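Local coordinates for protein D-alanyl-D-alanine carboxypeptidase (PDB 3V39) that probably cleaves peptide cross-links of peptidoglycan as a serine D-Ala-D-Ala peptidase of the S13 family, at residues 76-81 with 217-222; 122-127 with 254-259. The protein carries 1 engineered substitution. All blocks are in the same frame, centred on the assembly; numbering follows the deposited sequence.

Contact 1 is core and contact 2 is surface, their centres about 12 Å apart; helix 217-226 belongs to contact 1 and is also touched by both loops of contact 2. In contact 1 the loop 76-81 packs on that helix through aliphatic groups, with two waters bridging the polar ends. Contact 2 joins two loops, 122-127 and 254-259, through three waters, one amide and a long charge pair. The two are stitched together by Asp221, whose OD2 probably bonds Thr125 OG1 while its OD1 probably bonds Ser254 OG. Both reach the 2-aminoethanesulfonic acid pocket: Asn217 starts the helix of contact 1, and Gly122 and Asn256 belong to contact 2.

Contact 1 (76-81 with 217-222); sequences RDPLFG and NYIADN. With TAU (2-aminoethanesulfonic acid), chain B.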
loop_
_atom_site.group_PDB
_atom_site.type_symbol
_atom_site.label_atom_id
_atom_site.label_comp_id
_atom_site.label_asym_id
_atom_site.label_seq_id
_atom_site.Cartn_x
_atom_site.Cartn_y
_atom_site.Cartn_z
ATOM N N ARG A 76 -9.343 5.018 -9.858
ATOM C CA ARG A 76 -8.886 5.203 -8.467
ATOM C C ARG A 76 -7.663 4.347 -8.102
ATOM O O ARG A 76 -7.445 4.029 -6.927
ATOM C CB ARG A 76 -9.970 5.010 -7.424
ATOM C CG ARG A 76 -11.240 5.874 -7.868
ATOM C CD ARG A 76 -12.214 6.024 -6.605
ATOM N NE ARG A 76 -11.628 6.876 -5.571
ATOM C CZ ARG A 76 -11.635 8.208 -5.608
ATOM N NH1 ARG A 76 -12.254 8.904 -6.634
ATOM N NH2 ARG A 76 -11.021 8.900 -4.642
ATOM N N ASP A 77 -6.873 3.954 -9.102
ATOM C CA ASP A 77 -5.588 3.285 -8.811
ATOM C C ASP A 77 -4.819 4.095 -7.813
ATOM O O ASP A 77 -4.630 5.286 -7.986
ATOM C CB ASP A 77 -4.887 3.247 -10.161
ATOM C CG ASP A 77 -3.498 2.545 -10.128
ATOM O OD1 ASP A 77 -2.882 2.410 -9.064
ATOM O OD2 ASP A 77 -3.050 2.142 -11.266
ATOM N N PRO A 78 -4.454 3.479 -6.705
ATOM C CA PRO A 78 -3.841 4.187 -5.593
ATOM C C PRO A 78 -2.299 4.230 -5.658
ATOM O O PRO A 78 -1.653 4.558 -4.644
ATOM C CB PRO A 78 -4.318 3.351 -4.359
ATOM C CG PRO A 78 -4.221 1.941 -4.947
ATOM C CD PRO A 78 -4.827 2.084 -6.352
ATOM N N LEU A 79 -1.729 3.848 -6.816
ATOM C CA LEU A 79 -0.287 3.884 -6.968
ATOM C C LEU A 79 0.031 4.511 -8.319
ATOM O O LEU A 79 0.915 4.038 -9.013
ATOM C CB LEU A 79 0.236 2.422 -6.795
ATOM C CG LEU A 79 1.772 2.220 -6.770
ATOM C CD1 LEU A 79 2.441 3.296 -5.904
ATOM C CD2 LEU A 79 2.050 0.780 -6.266
ATOM N N PHE A 80 -0.685 5.551 -8.712
ATOM C CA PHE A 80 -0.513 6.148 -10.045
ATOM C C PHE A 80 0.175 7.464 -9.803
ATOM O O PHE A 80 -0.407 8.467 -9.327
ATOM C CB PHE A 80 -1.875 6.351 -10.709
ATOM C CG PHE A 80 -1.803 6.384 -12.198
ATOM C CD1 PHE A 80 -2.649 5.541 -12.978
ATOM C CD2 PHE A 80 -0.983 7.290 -12.847
ATOM C CE1 PHE A 80 -2.589 5.585 -14.362
ATOM C CE2 PHE A 80 -0.881 7.319 -14.274
ATOM C CZ PHE A 80 -1.749 6.472 -15.009
ATOM N N GLY A 81 1.472 7.446 -10.089
ATOM C CA GLY A 81 2.321 8.640 -9.942
ATOM C C GLY A 81 3.412 8.642 -10.992
ATOM O O GLY A 81 3.150 8.261 -12.141
ATOM N N ASN A 217 1.958 5.593 3.269
ATOM C CA ASN A 217 0.697 6.210 3.728
ATOM C C ASN A 217 -0.274 6.547 2.625
ATOM O O ASN A 217 -1.484 6.392 2.795
ATOM C CB ASN A 217 0.943 7.540 4.499
ATOM C CG ASN A 217 1.634 7.302 5.872
ATOM O OD1 ASN A 217 1.764 6.149 6.346
ATOM N ND2 ASN A 217 2.070 8.392 6.522
ATOM N N TYR A 218 0.251 7.011 1.491
ATOM C CA TYR A 218 -0.612 7.414 0.371
ATOM C C TYR A 218 -1.437 6.220 -0.123
ATOM O O TYR A 218 -2.657 6.347 -0.349
ATOM C CB TYR A 218 0.252 8.001 -0.753
ATOM C CG TYR A 218 -0.595 8.320 -1.971
ATOM C CD1 TYR A 218 -1.195 9.566 -2.105
ATOM C CD2 TYR A 218 -0.691 7.395 -3.056
ATOM C CE1 TYR A 218 -1.979 9.870 -3.254
ATOM C CE2 TYR A 218 -1.510 7.673 -4.168
ATOM C CZ TYR A 218 -2.075 8.907 -4.269
ATOM O OH TYR A 218 -2.857 9.208 -5.351
ATOM N N ILE A 219 -0.781 5.079 -0.315
ATOM C CA ILE A 219 -1.494 3.929 -0.853
ATOM C C ILE A 219 -2.546 3.466 0.197
ATOM O O ILE A 219 -3.721 3.208 -0.178
ATOM C CB ILE A 219 -0.535 2.773 -1.179
ATOM C CG1 ILE A 219 0.465 3.173 -2.258
ATOM C CG2 ILE A 219 -1.392 1.579 -1.657
ATOM C CD1 ILE A 219 1.600 2.094 -2.410
ATOM N N ALA A 220 -2.154 3.375 1.481
ATOM C CA ALA A 220 -3.041 2.887 2.529
ATOM C C ALA A 220 -4.265 3.802 2.682
ATOM O O ALA A 220 -5.396 3.316 2.786
ATOM C CB ALA A 220 -2.258 2.786 3.834
ATOM N N ASP A 221 -4.015 5.110 2.697
ATOM C CA ASP A 221 -5.129 6.010 2.933
ATOM C C ASP A 221 -6.071 6.019 1.752
ATOM O O ASP A 221 -7.299 6.088 1.925
ATOM C CB ASP A 221 -4.655 7.453 3.237
ATOM C CG ASP A 221 -3.970 7.586 4.615
ATOM O OD1 ASP A 221 -4.428 6.908 5.587
ATOM O OD2 ASP A 221 -3.012 8.361 4.775
ATOM N N ASN A 222 -5.506 5.962 0.545
ATOM C CA ASN A 222 -6.415 5.944 -0.615
ATOM C C ASN A 222 -7.149 4.597 -0.807
ATOM O O ASN A 222 -8.314 4.629 -1.190
ATOM C CB ASN A 222 -5.637 6.283 -1.919
ATOM C CG ASN A 222 -5.496 7.815 -2.056
ATOM O OD1 ASN A 222 -6.474 8.435 -2.475
ATOM N ND2 ASN A 222 -4.404 8.398 -1.648
HETATM C C1 TAU B . 3.317 6.634 9.946
HETATM C C2 TAU B . 3.809 5.311 9.327
HETATM N N1 TAU B . 3.533 7.874 9.094
HETATM S S TAU B . 3.963 3.752 9.952
HETATM O O1 TAU B . 5.242 3.153 9.473
HETATM O O3 TAU B . 3.842 3.865 11.432
HETATM O O HOH W 1 -9.213 7.579 -2.615
HETATM O O HOH W 2 -2.776 7.318 -7.341
#
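Behind a probable SxN motif of the penicillin-binding-protein type (Ser215, Asn217), whose Asn217 OD1 bonds Lys37 of the likely SxxK motif, Pro78 and Leu79 pack against Tyr218, Ile219 and Asn222. Pro78 O sits at the edge of the Tyr218 ring, near its plane, 3.2 Å from CE2, and also lies against Ile219 CG1. This buried oxygen has no hydrogen-bond partner in the model; its nearest neighbours across the contact are those carbons. Leu79 CD1 meets Ile219 CD1 at 3.8 Å, the two side chains crossing at a slant, and Pro78 CB rests 4.0 Å from Asn222 CB. With CG beside the backbone N (chi1 -82°) and the amide turned at chi2 -79°, Asn222 ND2 lies over one face of the Tyr218 ring and 3.0 Å from Tyr218 O, which also accepts from Asn222 N on the opposite face of its plane. One water ties Tyr218 OH (2.7 Å) to Asp77 O and Phe80 N; a second joins Arg76 NH2 to Asn222 OD1. Within the loop, Leu79 N bonds back to Asp77 OD1, an Asx turn. Ile207 of helix 204-214 touches both Pro78 and Ile219, while Phe80 leans on helix 82-94, so the loop after strand 68-73 is wedged among three helices.

Contact 2 (122-127 with 254-259); sequences GGTTPK and SGNNEG. With TAU (2-aminoethanesulfonic acid), chain B; SO4 (sulfate ion), chain D.
Asn256 reaches across to Gly123 and Thr124, and its amide is the close-packed centre of this contact. The side chain swings out opposite its own backbone N (chi1 -162°), which carries the amide to the other loop: ND2 lies 3.1 Å from Gly123 O, a carbonyl hydrogen-bonded by Asn217 ND2. The Thr124 and Asn256 side chains cross at about a right angle, OG1 of Thr124 3.9 Å from ND2 of Asn256. Asn256 OD1 lies 3.6 Å from N1 of the bound 2-aminoethanesulfonic acid, so the loops border a pocket consistent with the active-site cleft of a penicillin-binding-protein fold; Ser254 O bonds Lys37 NZ there. Ser254 OG accepts from Asn256 N, an ST turn.

Water takes over around the amide. One molecule accepts from Asn256 ND2 at 2.8 Å and donates to Gly122 O; another, 2.7 Å from Thr124 OG1, donates to Asn257 O. Farther out the join is loose: Lys127, fully extended, makes a long salt bridge, NZ 4.0 Å from Glu258 OE2, and weak bonds with a sulfate ion. Glu258 OE1 is held by Asn252 instead. The loop preceding helix 131-146 thus meets the one between strands 248-249 and 268-270, with Thr125 and Asn256 both resting on helix 217-226.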
loop_
_atom_site.group_PDB
_atom_site.type_symbol
_atom_site.label_atom_id
_atom_site.label_comp_id
_atom_site.label_asym_id
_atom_site.label_seq_id
_atom_site.Cartn_x
_atom_site.Cartn_y
_atom_site.Cartn_z
ATOM N N GLY A 122 5.699 8.883 4.046
ATOM C CA GLY A 122 5.503 9.186 5.465
ATOM C C GLY A 122 4.674 10.428 5.735
ATOM O O GLY A 122 4.506 10.816 6.898
ATOM N N GLY A 123 4.092 11.009 4.700
ATOM C CA GLY A 123 3.439 12.287 4.938
ATOM C C GLY A 123 1.964 12.138 5.271
ATOM O O GLY A 123 1.437 11.034 5.395
ATOM N N THR A 124 1.297 13.265 5.486
ATOM C CA THR A 124 -0.142 13.304 5.691
ATOM C C THR A 124 -0.775 13.256 4.314
ATOM O O THR A 124 -0.578 14.158 3.488
ATOM C CB THR A 124 -0.558 14.604 6.434
ATOM O OG1 THR A 124 0.144 14.602 7.707
ATOM C CG2 THR A 124 -2.030 14.653 6.647
ATOM N N THR A 125 -1.505 12.193 4.012
ATOM C CA THR A 125 -2.070 12.035 2.642
ATOM C C THR A 125 -3.123 13.143 2.369
ATOM O O THR A 125 -3.962 13.390 3.220
ATOM C CB THR A 125 -2.728 10.678 2.572
ATOM O OG1 THR A 125 -1.729 9.669 2.856
ATOM C CG2 THR A 125 -3.279 10.407 1.168
ATOM N N PRO A 126 -3.029 13.845 1.237
ATOM C CA PRO A 126 -3.967 14.930 0.954
ATOM C C PRO A 126 -5.417 14.424 0.974
ATOM O O PRO A 126 -5.722 13.378 0.382
ATOM C CB PRO A 126 -3.553 15.357 -0.481
ATOM C CG PRO A 126 -2.078 15.058 -0.516
ATOM C CD PRO A 126 -1.941 13.733 0.251
ATOM N N LYS A 127 -6.286 15.159 1.654
ATOM C CA LYS A 127 -7.693 14.792 1.674
ATOM C C LYS A 127 -8.514 15.941 1.062
ATOM O O LYS A 127 -8.568 17.011 1.639
ATOM C CB LYS A 127 -8.105 14.523 3.119
ATOM C CG LYS A 127 -9.487 13.827 3.228
ATOM C CD LYS A 127 -9.779 13.320 4.664
ATOM C CE LYS A 127 -11.099 12.494 4.722
ATOM N NZ LYS A 127 -11.382 11.955 6.095
ATOM N N SER A 254 -3.828 4.395 7.069
ATOM C CA SER A 254 -2.393 4.355 7.270
ATOM C C SER A 254 -1.938 4.156 8.695
ATOM O O SER A 254 -0.836 3.647 8.914
ATOM C CB SER A 254 -1.709 5.648 6.725
ATOM O OG SER A 254 -2.254 6.748 7.453
ATOM N N GLY A 255 -2.748 4.638 9.640
ATOM C CA GLY A 255 -2.243 4.671 11.029
ATOM C C GLY A 255 -1.494 5.943 11.409
ATOM O O GLY A 255 -1.059 6.064 12.536
ATOM N N ASN A 256 -1.327 6.867 10.437
ATOM C CA ASN A 256 -0.744 8.157 10.730
ATOM C C ASN A 256 -1.679 9.021 11.598
ATOM O O ASN A 256 -2.875 8.800 11.651
ATOM C CB ASN A 256 -0.485 8.878 9.375
ATOM C CG ASN A 256 0.503 10.017 9.489
ATOM O OD1 ASN A 256 1.182 10.185 10.485
ATOM N ND2 ASN A 256 0.613 10.790 8.400
ATOM N N ASN A 257 -1.105 10.025 12.232
ATOM C CA ASN A 257 -1.908 10.996 13.009
ATOM C C ASN A 257 -2.887 11.658 12.070
ATOM O O ASN A 257 -2.530 12.208 11.029
ATOM C CB ASN A 257 -0.970 12.098 13.581
ATOM C CG ASN A 257 -1.713 13.134 14.401
ATOM O OD1 ASN A 257 -2.900 13.020 14.675
ATOM N ND2 ASN A 257 -0.978 14.190 14.843
ATOM N N GLU A 258 -4.153 11.561 12.404
ATOM C CA GLU A 258 -5.239 12.091 11.553
ATOM C C GLU A 258 -5.717 13.438 12.093
ATOM O O GLU A 258 -6.569 14.095 11.462
ATOM C CB GLU A 258 -6.410 11.084 11.582
ATOM C CG GLU A 258 -7.650 11.452 10.782
ATOM C CD GLU A 258 -7.394 11.462 9.298
ATOM O OE1 GLU A 258 -6.327 10.962 8.849
ATOM O OE2 GLU A 258 -8.267 11.981 8.549
ATOM N N GLY A 259 -5.199 13.868 13.251
ATOM C CA GLY A 259 -5.616 15.134 13.827
ATOM C C GLY A 259 -4.506 16.182 13.849
ATOM O O GLY A 259 -3.549 16.122 13.068
HETATM C C1 TAU B . 3.317 6.634 9.946
HETATM C C2 TAU B . 3.809 5.311 9.327
HETATM N N1 TAU B . 3.533 7.874 9.094
HETATM S S TAU B . 3.963 3.752 9.952
HETATM O O1 TAU B . 5.242 3.153 9.473
HETATM O O3 TAU B . 3.842 3.865 11.432
HETATM S S SO4 D . -13.770 8.963 5.976
HETATM O O1 SO4 D . -15.130 8.469 5.830
HETATM O O2 SO4 D . -13.449 9.714 4.734
HETATM O O3 SO4 D . -13.773 9.839 7.161
HETATM O O4 SO4 D . -12.827 7.915 6.143
HETATM O O HOH W 3 2.656 12.750 8.515
HETATM O O HOH W 4 -0.627 13.869 10.155
HETATM O O HOH W 5 -1.902 10.337 6.300
#